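Long-range contacts in ATP phosphoribosyltransferase regulatory subunit (Bacillus halodurans, PDB 3OD1), which is probably required, together with HisG, for the first step of histidine biosynthesis and may allow histidine to feed back on ATP phosphoribosyltransferase activity: residues Gln338-Phe343 / Ser381-Val386; Asp32-Glu37 / Lys154-Ser159; Met176-Asn181 / Lys214-Asn219; Val171-Met176 / Gly235-Glu240. All blocks are in the same frame, centred on the assembly; numbering follows the deposited sequence.

Contact 1 of 4, residues Gln338-Phe343 / Ser381-Val386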
loop_
_atom_site.group_PDB
_atom_site.type_symbol
_atom_site.label_atom_id
_atom_site.label_comp_id
_atom_site.label_asym_id
_atom_site.label_seq_id
_atom_site.Cartn_x
_atom_site.Cartn_y
_atom_site.Cartn_z
ATOM N N GLN B 338 10.326 -4.388 -21.485
ATOM C CA GLN B 338 9.953 -5.771 -21.753
ATOM C C GLN B 338 10.273 -6.253 -23.173
ATOM O O GLN B 338 10.325 -5.463 -24.122
ATOM C CB GLN B 338 8.468 -5.965 -21.437
ATOM C CG GLN B 338 8.131 -5.791 -19.952
ATOM C CD GLN B 338 7.293 -4.554 -19.669
ATOM O OE1 GLN B 338 7.203 -3.642 -20.490
ATOM N NE2 GLN B 338 6.672 -4.521 -18.497
ATOM N N THR B 339 10.514 -7.556 -23.295
ATOM C CA THR B 339 10.587 -8.229 -24.586
ATOM C C THR B 339 9.210 -8.821 -24.917
ATOM O O THR B 339 8.460 -9.205 -24.011
ATOM C CB THR B 339 11.614 -9.362 -24.560
ATOM O OG1 THR B 339 12.921 -8.820 -24.352
ATOM C CG2 THR B 339 11.602 -10.109 -25.854
ATOM N N CYS B 340 8.875 -8.885 -26.205
ATOM C CA CYS B 340 7.582 -9.408 -26.632
ATOM C C CYS B 340 7.754 -10.532 -27.657
ATOM O O CYS B 340 8.364 -10.339 -28.700
ATOM C CB CYS B 340 6.719 -8.293 -27.226
ATOM S SG CYS B 340 5.115 -8.849 -27.853
ATOM N N ILE B 341 7.232 -11.711 -27.338
ATOM C CA ILE B 341 7.230 -12.829 -28.270
ATOM C C ILE B 341 5.824 -12.952 -28.839
ATOM O O ILE B 341 4.871 -13.172 -28.098
ATOM C CB ILE B 341 7.626 -14.155 -27.577
ATOM C CG1 ILE B 341 9.064 -14.079 -27.050
ATOM C CG2 ILE B 341 7.463 -15.335 -28.536
ATOM C CD1 ILE B 341 9.415 -15.175 -26.051
ATOM N N LEU B 342 5.697 -12.756 -30.142
ATOM C CA LEU B 342 4.411 -12.898 -30.821
ATOM C C LEU B 342 4.337 -14.294 -31.412
ATOM O O LEU B 342 5.236 -14.711 -32.141
ATOM C CB LEU B 342 4.276 -11.864 -31.944
ATOM C CG LEU B 342 4.266 -10.400 -31.500
ATOM C CD1 LEU B 342 4.569 -9.479 -32.675
ATOM C CD2 LEU B 342 2.927 -10.042 -30.843
ATOM N N PHE B 343 3.281 -15.029 -31.098
ATOM C CA PHE B 343 3.198 -16.385 -31.618
ATOM C C PHE B 343 1.897 -16.672 -32.335
ATOM O O PHE B 343 0.912 -15.969 -32.152
ATOM C CB PHE B 343 3.446 -17.425 -30.517
ATOM C CG PHE B 343 2.372 -17.479 -29.463
ATOM C CD1 PHE B 343 1.360 -18.423 -29.532
ATOM C CD2 PHE B 343 2.391 -16.609 -28.388
ATOM C CE1 PHE B 343 0.378 -18.480 -28.554
ATOM C CE2 PHE B 343 1.404 -16.659 -27.408
ATOM C CZ PHE B 343 0.403 -17.598 -27.493
ATOM N N SER B 381 6.259 -2.119 -32.208
ATOM C CA SER B 381 7.036 -0.887 -32.171
ATOM C C SER B 381 7.332 -0.462 -30.743
ATOM O O SER B 381 8.380 0.125 -30.475
ATOM C CB SER B 381 6.301 0.248 -32.884
ATOM O OG SER B 381 6.411 0.125 -34.290
ATOM N N ASN B 382 6.409 -0.758 -29.832
ATOM C CA ASN B 382 6.487 -0.230 -28.468
ATOM C C ASN B 382 7.168 -1.132 -27.448
ATOM O O ASN B 382 7.196 -0.819 -26.263
ATOM C CB ASN B 382 5.103 0.184 -27.964
ATOM C CG ASN B 382 4.617 1.464 -28.614
ATOM O OD1 ASN B 382 4.783 2.550 -28.061
ATOM N ND2 ASN B 382 4.034 1.349 -29.805
ATOM N N TYR B 383 7.716 -2.250 -27.905
ATOM C CA TYR B 383 8.522 -3.093 -27.034
ATOM C C TYR B 383 9.968 -3.059 -27.496
ATOM O O TYR B 383 10.240 -3.050 -28.692
ATOM C CB TYR B 383 7.978 -4.527 -26.976
ATOM C CG TYR B 383 6.721 -4.638 -26.141
ATOM C CD1 TYR B 383 6.794 -4.842 -24.770
ATOM C CD2 TYR B 383 5.460 -4.517 -26.718
ATOM C CE1 TYR B 383 5.646 -4.927 -23.991
ATOM C CE2 TYR B 383 4.306 -4.605 -25.943
ATOM C CZ TYR B 383 4.407 -4.812 -24.590
ATOM O OH TYR B 383 3.264 -4.894 -23.820
ATOM N N GLN B 384 10.885 -3.018 -26.533
ATOM C CA GLN B 384 12.316 -2.922 -26.813
ATOM C C GLN B 384 12.762 -3.942 -27.849
ATOM O O GLN B 384 13.497 -3.621 -28.779
ATOM C CB GLN B 384 13.124 -3.113 -25.529
ATOM C CG GLN B 384 13.246 -1.863 -24.685
ATOM C CD GLN B 384 14.070 -0.783 -25.361
ATOM O OE1 GLN B 384 14.858 -1.060 -26.271
ATOM N NE2 GLN B 384 13.898 0.457 -24.916
ATOM N N ASP B 385 12.319 -5.179 -27.671
ATOM C CA ASP B 385 12.689 -6.255 -28.576
ATOM C C ASP B 385 11.457 -7.093 -28.895
ATOM O O ASP B 385 10.561 -7.226 -28.060
ATOM C CB ASP B 385 13.773 -7.124 -27.947
ATOM C CG ASP B 385 14.393 -8.077 -28.936
ATOM O OD1 ASP B 385 14.387 -7.757 -30.145
ATOM O OD2 ASP B 385 14.888 -9.139 -28.505
ATOM N N VAL B 386 11.413 -7.647 -30.103
ATOM C CA VAL B 386 10.264 -8.416 -30.566
ATOM C C VAL B 386 10.743 -9.684 -31.269
ATOM O O VAL B 386 11.562 -9.625 -32.184
ATOM C CB VAL B 386 9.394 -7.594 -31.546
ATOM C CG1 VAL B 386 8.161 -8.395 -31.999
ATOM C CG2 VAL B 386 8.983 -6.280 -30.913
#
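Cys340 and Tyr383 form the tight part of this contact. Cys340 CB sits over one face of the ring, 3.8 Å from Tyr383 CG. Cys340 SG, anti to its backbone N (chi1 178°), also stands above that face but farther off, in a loose sulfur-aromatic contact. Gln338 O lies at the ring edge, 3.6 Å from Tyr383 CD1. The two strands run parallel. Cys340 N gives Asp385 O a fairly straight bond of 3.0 Å (158°), and Val386 CA comes within 3.3 Å of Cys340 O. Leu342 CD1 meets Val386 CG1 at 3.8 Å. The face of Thr339 and Asp385, which lie side by side, is looser. At the exposed end, poorly ordered Gln384 gives only a weak N-H bond to Gln338 O. Strand 339-343 is central in the three-stranded parallel sheet of the C-terminal domain. Gln338 NE2 bonds to Asp44 of the second subunit. With a glycine in place of Tyr383, Cys340 CB would probably lose the ring face it rests on, and a gap would be likely to open beside Gln338. One firm backbone bond and a layer of apolar touches thus join the two strands, with charge kept to the solvent side.

Contact 2 of 4, residues Asp32-Glu37 / Lys154-Ser159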
loop_
_atom_site.group_PDB
_atom_site.type_symbol
_atom_site.label_atom_id
_atom_site.label_comp_id
_atom_site.label_asym_id
_atom_site.label_seq_id
_atom_site.Cartn_x
_atom_site.Cartn_y
_atom_site.Cartn_z
ATOM N N ASP B 32 11.682 1.667 -2.142
ATOM C CA ASP B 32 12.426 0.444 -1.861
ATOM C C ASP B 32 13.850 0.739 -1.392
ATOM O O ASP B 32 14.361 0.069 -0.502
ATOM C CB ASP B 32 12.457 -0.474 -3.074
ATOM C CG ASP B 32 11.109 -1.140 -3.343
ATOM O OD1 ASP B 32 10.134 -0.928 -2.580
ATOM O OD2 ASP B 32 11.036 -1.872 -4.339
ATOM N N GLN B 33 14.480 1.750 -1.971
ATOM C CA GLN B 33 15.800 2.164 -1.502
ATOM C C GLN B 33 15.736 2.685 -0.065
ATOM O O GLN B 33 16.577 2.338 0.772
ATOM C CB GLN B 33 16.398 3.208 -2.442
ATOM C CG GLN B 33 16.736 2.624 -3.820
ATOM C CD GLN B 33 17.795 1.537 -3.725
ATOM O OE1 GLN B 33 18.747 1.657 -2.952
ATOM N NE2 GLN B 33 17.635 0.473 -4.505
HETATM N N MSE B 34 14.735 3.504 0.234
HETATM C CA MSE B 34 14.603 4.023 1.587
HETATM C C MSE B 34 14.275 2.944 2.606
HETATM O O MSE B 34 14.843 2.933 3.702
HETATM C CB MSE B 34 13.590 5.173 1.657
HETATM C CG MSE B 34 13.990 6.369 0.798
HETATM SE SE MSE B 34 12.879 7.910 1.118
HETATM C CE MSE B 34 13.395 8.259 2.975
ATOM N N THR B 35 13.358 2.048 2.258
ATOM C CA THR B 35 12.943 0.997 3.179
ATOM C C THR B 35 14.080 0.005 3.435
ATOM O O THR B 35 14.197 -0.543 4.528
ATOM C CB THR B 35 11.669 0.265 2.690
ATOM O OG1 THR B 35 11.854 -0.179 1.346
ATOM C CG2 THR B 35 10.467 1.201 2.735
ATOM N N GLU B 36 14.930 -0.198 2.434
ATOM C CA GLU B 36 16.114 -1.033 2.611
ATOM C C GLU B 36 17.090 -0.438 3.629
ATOM O O GLU B 36 17.639 -1.162 4.449
ATOM C CB GLU B 36 16.842 -1.235 1.287
ATOM C CG GLU B 36 16.737 -2.651 0.754
ATOM C CD GLU B 36 17.287 -2.788 -0.652
ATOM O OE1 GLU B 36 18.505 -2.566 -0.845
ATOM O OE2 GLU B 36 16.494 -3.119 -1.564
ATOM N N GLU B 37 17.341 0.865 3.539
ATOM C CA GLU B 37 18.215 1.538 4.512
ATOM C C GLU B 37 17.596 1.461 5.906
ATOM O O GLU B 37 18.255 1.097 6.884
ATOM C CB GLU B 37 18.442 3.008 4.141
ATOM C CG GLU B 37 19.454 3.731 5.040
ATOM C CD GLU B 37 20.868 3.202 4.855
ATOM O OE1 GLU B 37 21.111 2.568 3.818
ATOM O OE2 GLU B 37 21.737 3.415 5.734
ATOM N N LYS B 154 19.728 9.951 0.817
ATOM C CA LYS B 154 20.893 9.684 -0.023
ATOM C C LYS B 154 20.753 8.412 -0.846
ATOM O O LYS B 154 21.059 8.398 -2.037
ATOM C CB LYS B 154 22.162 9.586 0.830
ATOM C CG LYS B 154 22.683 10.924 1.307
ATOM C CD LYS B 154 24.201 10.966 1.289
ATOM C CE LYS B 154 24.798 10.416 2.569
ATOM N NZ LYS B 154 26.260 10.723 2.644
ATOM N N ARG B 155 20.310 7.336 -0.209
ATOM C CA ARG B 155 20.199 6.065 -0.906
ATOM C C ARG B 155 19.117 6.131 -1.996
ATOM O O ARG B 155 19.153 5.376 -2.968
ATOM C CB ARG B 155 19.902 4.937 0.082
ATOM C CG ARG B 155 20.362 3.561 -0.376
ATOM C CD ARG B 155 19.536 2.487 0.315
ATOM N NE ARG B 155 19.833 1.135 -0.143
ATOM C CZ ARG B 155 20.545 0.254 0.554
ATOM N NH1 ARG B 155 21.035 0.584 1.747
ATOM N NH2 ARG B 155 20.764 -0.960 0.059
ATOM N N ALA B 156 18.160 7.037 -1.828
ATOM C CA ALA B 156 17.122 7.234 -2.828
ATOM C C ALA B 156 17.604 8.112 -3.986
ATOM O O ALA B 156 16.925 8.218 -4.998
ATOM C CB ALA B 156 15.879 7.844 -2.190
ATOM N N GLY B 157 18.754 8.763 -3.834
ATOM C CA GLY B 157 19.318 9.542 -4.923
ATOM C C GLY B 157 19.366 11.038 -4.673
ATOM O O GLY B 157 19.907 11.788 -5.480
ATOM N N LEU B 158 18.806 11.483 -3.555
ATOM C CA LEU B 158 18.788 12.910 -3.242
ATOM C C LEU B 158 20.189 13.407 -2.881
ATOM O O LEU B 158 20.922 12.752 -2.131
ATOM C CB LEU B 158 17.809 13.211 -2.099
ATOM C CG LEU B 158 17.316 14.659 -2.026
ATOM C CD1 LEU B 158 16.551 15.007 -3.299
ATOM C CD2 LEU B 158 16.441 14.892 -0.785
ATOM N N SER B 159 20.536 14.578 -3.408
ATOM C CA SER B 159 21.867 15.148 -3.262
ATOM C C SER B 159 21.757 16.625 -2.878
ATOM O O SER B 159 20.773 17.284 -3.200
ATOM C CB SER B 159 22.610 15.025 -4.602
ATOM O OG SER B 159 23.965 14.648 -4.437
#
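The guanidinium of Arg155 has Glu36 CB over one face, toward the rim, with Glu37 N on that same face. Gln33 OE1 and Glu37 OE1 lie at its edge, in its plane. With Glu36 and Glu37 it forms a salt-bridge network between helix 21-40 and the end region of helix 139-155, near the surface of the class II synthetase-like part of the chain. Arg155 NE donates to Gln33 OE1 at 3.1 Å (142°), and the amide and guanidinium planes are only 25° apart. Arg155 NH1 donates to Glu37 OE1 at 2.9 Å and meets that oxygen nearly end-on. Arg155 NH2 pairs with Glu36 OE1 at 2.9 Å, with the carboxylate turned steeply, 77°, to the guanidinium. Three partners thus fix its rotation. Glu37 is held elsewhere too, since OE2 bonds to Trp41 NE1. Arg155 lies near the end of helix 139-155, where Gly157 with positive phi makes a Schellman motif. Just before that glycine, Ala156 CB rests on CG of selenomethionine Met34 at 3.8 Å. The arginine chain is extended from CG to NE and runs across the helix surface. There Arg155 CD comes within 3.0 Å of Gln33 O, a tight touch on an oxygen that already accepts Glu37 N.

Contact 3 of 4, residues Met176-Asn181 / Lys214-Asn219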
loop_
_atom_site.group_PDB
_atom_site.type_symbol
_atom_site.label_atom_id
_atom_site.label_comp_id
_atom_site.label_asym_id
_atom_site.label_seq_id
_atom_site.Cartn_x
_atom_site.Cartn_y
_atom_site.Cartn_z
HETATM N N MSE B 176 8.321 32.887 26.559
HETATM C CA MSE B 176 7.830 33.009 27.934
HETATM C C MSE B 176 8.640 34.000 28.751
HETATM O O MSE B 176 8.085 34.909 29.383
HETATM C CB MSE B 176 7.848 31.661 28.653
HETATM C CG MSE B 176 6.662 30.784 28.331
HETATM SE SE MSE B 176 4.951 31.625 28.746
HETATM C CE MSE B 176 3.846 30.481 27.625
ATOM N N ASP B 177 9.953 33.824 28.759
ATOM C CA ASP B 177 10.767 34.647 29.632
ATOM C C ASP B 177 10.571 36.125 29.330
ATOM O O ASP B 177 10.778 36.975 30.202
ATOM C CB ASP B 177 12.242 34.279 29.543
ATOM C CG ASP B 177 13.031 34.852 30.693
ATOM O OD1 ASP B 177 12.722 34.494 31.850
ATOM O OD2 ASP B 177 13.942 35.659 30.443
ATOM N N VAL B 178 10.151 36.430 28.102
ATOM C CA VAL B 178 9.962 37.820 27.704
ATOM C C VAL B 178 8.539 38.342 27.897
ATOM O O VAL B 178 8.346 39.451 28.394
ATOM C CB VAL B 178 10.383 38.058 26.250
ATOM C CG1 VAL B 178 9.980 39.460 25.818
ATOM C CG2 VAL B 178 11.891 37.832 26.086
ATOM N N VAL B 179 7.542 37.557 27.506
ATOM C CA VAL B 179 6.163 38.034 27.582
ATOM C C VAL B 179 5.409 37.521 28.815
ATOM O O VAL B 179 4.354 38.047 29.168
ATOM C CB VAL B 179 5.372 37.749 26.281
ATOM C CG1 VAL B 179 6.071 38.398 25.090
ATOM C CG2 VAL B 179 5.200 36.257 26.062
ATOM N N GLY B 180 5.958 36.496 29.461
ATOM C CA GLY B 180 5.462 36.019 30.743
ATOM C C GLY B 180 4.031 35.509 30.792
ATOM O O GLY B 180 3.536 35.143 31.861
ATOM N N ASN B 181 3.363 35.479 29.644
ATOM C CA ASN B 181 1.966 35.061 29.578
ATOM C C ASN B 181 1.750 34.054 28.457
ATOM O O ASN B 181 2.111 34.311 27.311
ATOM C CB ASN B 181 1.060 36.279 29.378
ATOM C CG ASN B 181 -0.416 35.942 29.486
ATOM O OD1 ASN B 181 -0.815 34.785 29.365
ATOM N ND2 ASN B 181 -1.238 36.962 29.715
ATOM N N LYS B 214 12.501 43.722 23.353
ATOM C CA LYS B 214 12.085 43.733 21.959
ATOM C C LYS B 214 13.217 43.198 21.090
ATOM O O LYS B 214 12.979 42.468 20.124
ATOM C CB LYS B 214 11.660 45.135 21.517
ATOM C CG LYS B 214 10.363 45.598 22.158
ATOM C CD LYS B 214 9.818 46.880 21.547
ATOM C CE LYS B 214 8.506 47.268 22.231
ATOM N NZ LYS B 214 7.866 48.487 21.658
ATOM N N SER B 215 14.449 43.542 21.458
ATOM C CA SER B 215 15.631 43.104 20.715
ATOM C C SER B 215 15.836 41.598 20.814
ATOM O O SER B 215 16.249 40.957 19.848
ATOM C CB SER B 215 16.885 43.823 21.213
ATOM O OG SER B 215 16.730 45.225 21.115
ATOM N N ARG B 216 15.577 41.043 21.993
ATOM C CA ARG B 216 15.690 39.608 22.187
ATOM C C ARG B 216 14.720 38.903 21.242
ATOM O O ARG B 216 15.134 38.102 20.407
ATOM C CB ARG B 216 15.417 39.224 23.646
ATOM C CG ARG B 216 16.419 39.806 24.652
ATOM C CD ARG B 216 16.601 38.881 25.857
ATOM N NE ARG B 216 15.495 38.977 26.805
ATOM C CZ ARG B 216 15.066 37.982 27.581
ATOM N NH1 ARG B 216 14.052 38.188 28.410
ATOM N NH2 ARG B 216 15.632 36.781 27.528
ATOM N N LEU B 217 13.432 39.218 21.367
ATOM C CA LEU B 217 12.418 38.620 20.506
ATOM C C LEU B 217 12.790 38.791 19.038
ATOM O O LEU B 217 12.617 37.876 18.225
ATOM C CB LEU B 217 11.043 39.235 20.782
ATOM C CG LEU B 217 10.443 38.897 22.150
ATOM C CD1 LEU B 217 9.069 39.515 22.314
ATOM C CD2 LEU B 217 10.370 37.401 22.330
HETATM N N MSE B 218 13.321 39.966 18.719
HETATM C CA MSE B 218 13.691 40.323 17.356
HETATM C C MSE B 218 14.847 39.467 16.834
HETATM O O MSE B 218 14.822 38.989 15.686
HETATM C CB MSE B 218 14.069 41.809 17.305
HETATM C CG MSE B 218 13.582 42.531 16.069
HETATM SE SE MSE B 218 11.646 42.468 15.911
HETATM C CE MSE B 218 11.250 44.349 16.219
ATOM N N ASN B 219 15.852 39.268 17.684
ATOM C CA ASN B 219 17.053 38.538 17.291
ATOM C C ASN B 219 16.834 37.036 17.096
ATOM O O ASN B 219 17.651 36.359 16.473
ATOM C CB ASN B 219 18.198 38.807 18.273
ATOM C CG ASN B 219 18.843 40.167 18.053
ATOM O OD1 ASN B 219 19.055 40.586 16.913
ATOM N ND2 ASN B 219 19.152 40.863 19.142
#
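Val178 and Leu217 mark the closest approach of the two backbones, with their CA atoms 7.6 Å apart. Val178 lies in the last turn of helix 168-179, and Leu217 lies in the second half of helix 211-220. The first helix ends at Gly180, which has positive phi. Asn181 follows as N-cap of helix 182-193, its OD1 taking the N-H of Gln183. The two helices meet through their side chains, in a mostly helical region of the chain. Val178 carries both halves of the contact. Its CG1 branch, anti to the backbone N (chi1 172°), packs on Leu217 CD1 at 3.6 Å. Its CG2 branch lies over one face of the Arg216 guanidinium, 3.2 Å from Arg216 NH1, which is close for a methyl group. The arginine chain bends at chi2 and chi3 to reach this place. At the guanidinium edge, Arg216 NH1 donates to Asp177 OD2 at 3.2 Å (155°), a salt bridge. It arrives on the anti side of the carboxylate, out of its plane, and the two flat groups stand 81° apart. A methionine in place of Arg216 would probably leave Asp177 without its countercharge and Leu236 O without the N-H that NH2 supplies. The chemistry is mixed: a buried valine-leucine touch lies next to a rather long ion pair nearer the surface, and Val178 shields one side of that charge.

Contact 4 of 4, residues Val171-Met176 / Gly235-Glu240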
loop_
_atom_site.group_PDB
_atom_site.type_symbol
_atom_site.label_atom_id
_atom_site.label_comp_id
_atom_site.label_asym_id
_atom_site.label_seq_id
_atom_site.Cartn_x
_atom_site.Cartn_y
_atom_site.Cartn_z
ATOM N N VAL B 171 12.470 27.989 21.718
ATOM C CA VAL B 171 11.432 28.957 21.376
ATOM C C VAL B 171 10.547 29.271 22.583
ATOM O O VAL B 171 10.376 30.433 22.953
ATOM C CB VAL B 171 10.544 28.454 20.209
ATOM C CG1 VAL B 171 9.391 29.417 19.953
ATOM C CG2 VAL B 171 11.372 28.277 18.951
ATOM N N ASN B 172 9.986 28.238 23.202
ATOM C CA ASN B 172 9.089 28.458 24.339
ATOM C C ASN B 172 9.767 29.180 25.508
ATOM O O ASN B 172 9.185 30.101 26.089
ATOM C CB ASN B 172 8.434 27.150 24.797
ATOM C CG ASN B 172 7.467 26.585 23.758
ATOM O OD1 ASN B 172 7.253 27.182 22.700
ATOM N ND2 ASN B 172 6.877 25.433 24.061
ATOM N N ALA B 173 10.991 28.782 25.848
ATOM C CA ALA B 173 11.703 29.428 26.958
ATOM C C ALA B 173 11.911 30.916 26.703
ATOM O O ALA B 173 11.692 31.745 27.593
ATOM C CB ALA B 173 13.042 28.745 27.229
ATOM N N LEU B 174 12.336 31.253 25.491
ATOM C CA LEU B 174 12.588 32.643 25.137
ATOM C C LEU B 174 11.307 33.467 25.135
ATOM O O LEU B 174 11.243 34.525 25.763
ATOM C CB LEU B 174 13.270 32.747 23.772
ATOM C CG LEU B 174 13.523 34.180 23.285
ATOM C CD1 LEU B 174 14.374 34.988 24.294
ATOM C CD2 LEU B 174 14.166 34.177 21.900
ATOM N N LEU B 175 10.292 32.986 24.423
ATOM C CA LEU B 175 9.018 33.693 24.360
ATOM C C LEU B 175 8.455 33.949 25.764
ATOM O O LEU B 175 8.155 35.090 26.116
ATOM C CB LEU B 175 8.014 32.918 23.505
ATOM C CG LEU B 175 8.012 33.333 22.029
ATOM C CD1 LEU B 175 9.399 33.826 21.592
ATOM C CD2 LEU B 175 7.483 32.219 21.147
HETATM N N MSE B 176 8.321 32.887 26.559
HETATM C CA MSE B 176 7.830 33.009 27.934
HETATM C C MSE B 176 8.640 34.000 28.751
HETATM O O MSE B 176 8.085 34.909 29.383
HETATM C CB MSE B 176 7.848 31.661 28.653
HETATM C CG MSE B 176 6.662 30.784 28.331
HETATM SE SE MSE B 176 4.951 31.625 28.746
HETATM C CE MSE B 176 3.846 30.481 27.625
ATOM N N GLY B 235 22.967 34.029 23.825
ATOM C CA GLY B 235 22.869 35.384 24.342
ATOM C C GLY B 235 21.456 35.894 24.563
ATOM O O GLY B 235 21.252 36.895 25.265
ATOM N N LEU B 236 20.475 35.204 23.984
ATOM C CA LEU B 236 19.090 35.676 24.017
ATOM C C LEU B 236 18.290 35.181 25.210
ATOM O O LEU B 236 17.227 35.722 25.508
ATOM C CB LEU B 236 18.356 35.285 22.733
ATOM C CG LEU B 236 18.872 35.965 21.471
ATOM C CD1 LEU B 236 17.980 35.612 20.305
ATOM C CD2 LEU B 236 18.921 37.476 21.692
ATOM N N ILE B 237 18.794 34.154 25.884
ATOM C CA ILE B 237 18.056 33.513 26.967
ATOM C C ILE B 237 19.021 32.704 27.826
ATOM O O ILE B 237 19.849 31.953 27.305
ATOM C CB ILE B 237 16.938 32.590 26.411
ATOM C CG1 ILE B 237 16.190 31.859 27.535
ATOM C CG2 ILE B 237 17.515 31.594 25.417
ATOM C CD1 ILE B 237 15.291 32.745 28.359
ATOM N N GLN B 238 18.918 32.867 29.141
ATOM C CA GLN B 238 19.825 32.189 30.061
ATOM C C GLN B 238 19.092 31.427 31.161
ATOM O O GLN B 238 19.699 31.016 32.148
ATOM C CB GLN B 238 20.814 33.184 30.673
ATOM C CG GLN B 238 22.086 33.375 29.860
ATOM C CD GLN B 238 22.958 32.134 29.853
ATOM O OE1 GLN B 238 22.656 31.151 29.174
ATOM N NE2 GLN B 238 24.047 32.173 30.613
ATOM N N THR B 239 17.787 31.241 30.993
ATOM C CA THR B 239 17.025 30.434 31.935
ATOM C C THR B 239 17.505 28.991 31.865
ATOM O O THR B 239 18.176 28.604 30.911
ATOM C CB THR B 239 15.509 30.498 31.654
ATOM O OG1 THR B 239 15.237 30.034 30.324
ATOM C CG2 THR B 239 14.998 31.929 31.813
ATOM N N GLU B 240 17.175 28.195 32.874
ATOM C CA GLU B 240 17.547 26.786 32.854
ATOM C C GLU B 240 16.962 26.088 31.621
ATOM O O GLU B 240 17.679 25.420 30.873
ATOM C CB GLU B 240 17.078 26.090 34.127
ATOM C CG GLU B 240 17.645 24.693 34.302
ATOM C CD GLU B 240 16.734 23.795 35.120
ATOM O OE1 GLU B 240 17.153 23.345 36.210
ATOM O OE2 GLU B 240 15.594 23.546 34.671
#
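Leu236 O accepts a hydrogen bond from Arg216 of helix 211-220, and Leu174 CD1 lies against the same oxygen. The methyl makes a van der Waals touch, with Leu174 CD1 at 3.2 Å from Leu236 O. It is tight, and it places an apolar group beside a polar bond. Leu174 puts its CG anti to the backbone N (chi1 178°), which swings the end of the chain toward the loop. From there Leu174 CD1 also reaches Ile237 CB at 4.1 Å and Leu236 CB at 4.3 Å. Ile237 answers from the loop. Its CG1 is likewise anti to the backbone N, and its CD1 rests 3.8 Å from Ala173 O, over the helix backbone. The small Ala173 side chain faces the loop: Ile237 CG1 is 4.4 Å from Ala173 CB, and Thr239 OG1 is 4.0 Å from it. The backbones come nearest at Leu174 and Ile237, whose CA atoms are 5.8 Å apart. This is the loop between helices 228-234 and 240-258 lying across helix 168-179. Thr239 closes it as N-cap of helix 240-258, with OG1 taking the N-H of Gly242. Tyr170, one turn earlier on helix 168-179, also packs against Leu236 and Ile237, while Leu220 adds to the surroundings of Leu174 from the helix 211-220 side. No hydrogen bond joins the two segments. The loop is held to this helix by apolar touches, and its polar groups are met by other parts of the chain: the carbonyl of Leu236 by an arginine, the hydroxyl of Thr239 by the next helix start.

In the fold
Contacts 3 and 4 are neighbours, with centres about 8 Å apart. Both use helix 168-179 and share Met176, and Arg216 of one reaches Leu236 of the other. Contact 3 is the more buried of the pair and adds an ion pair to its apolar core; contact 4 is apolar between its segments. Contact 2 lies at the surface, about 42 Å from contact 3 between centres, and rests on charge, in the same synthetase-like part of the chain. Contact 1 stands apart in the C-terminal domain, about 70 Å from contact 3 between centres. It alone pairs strands, and it alone has a backbone-to-backbone hydrogen bond between its segments.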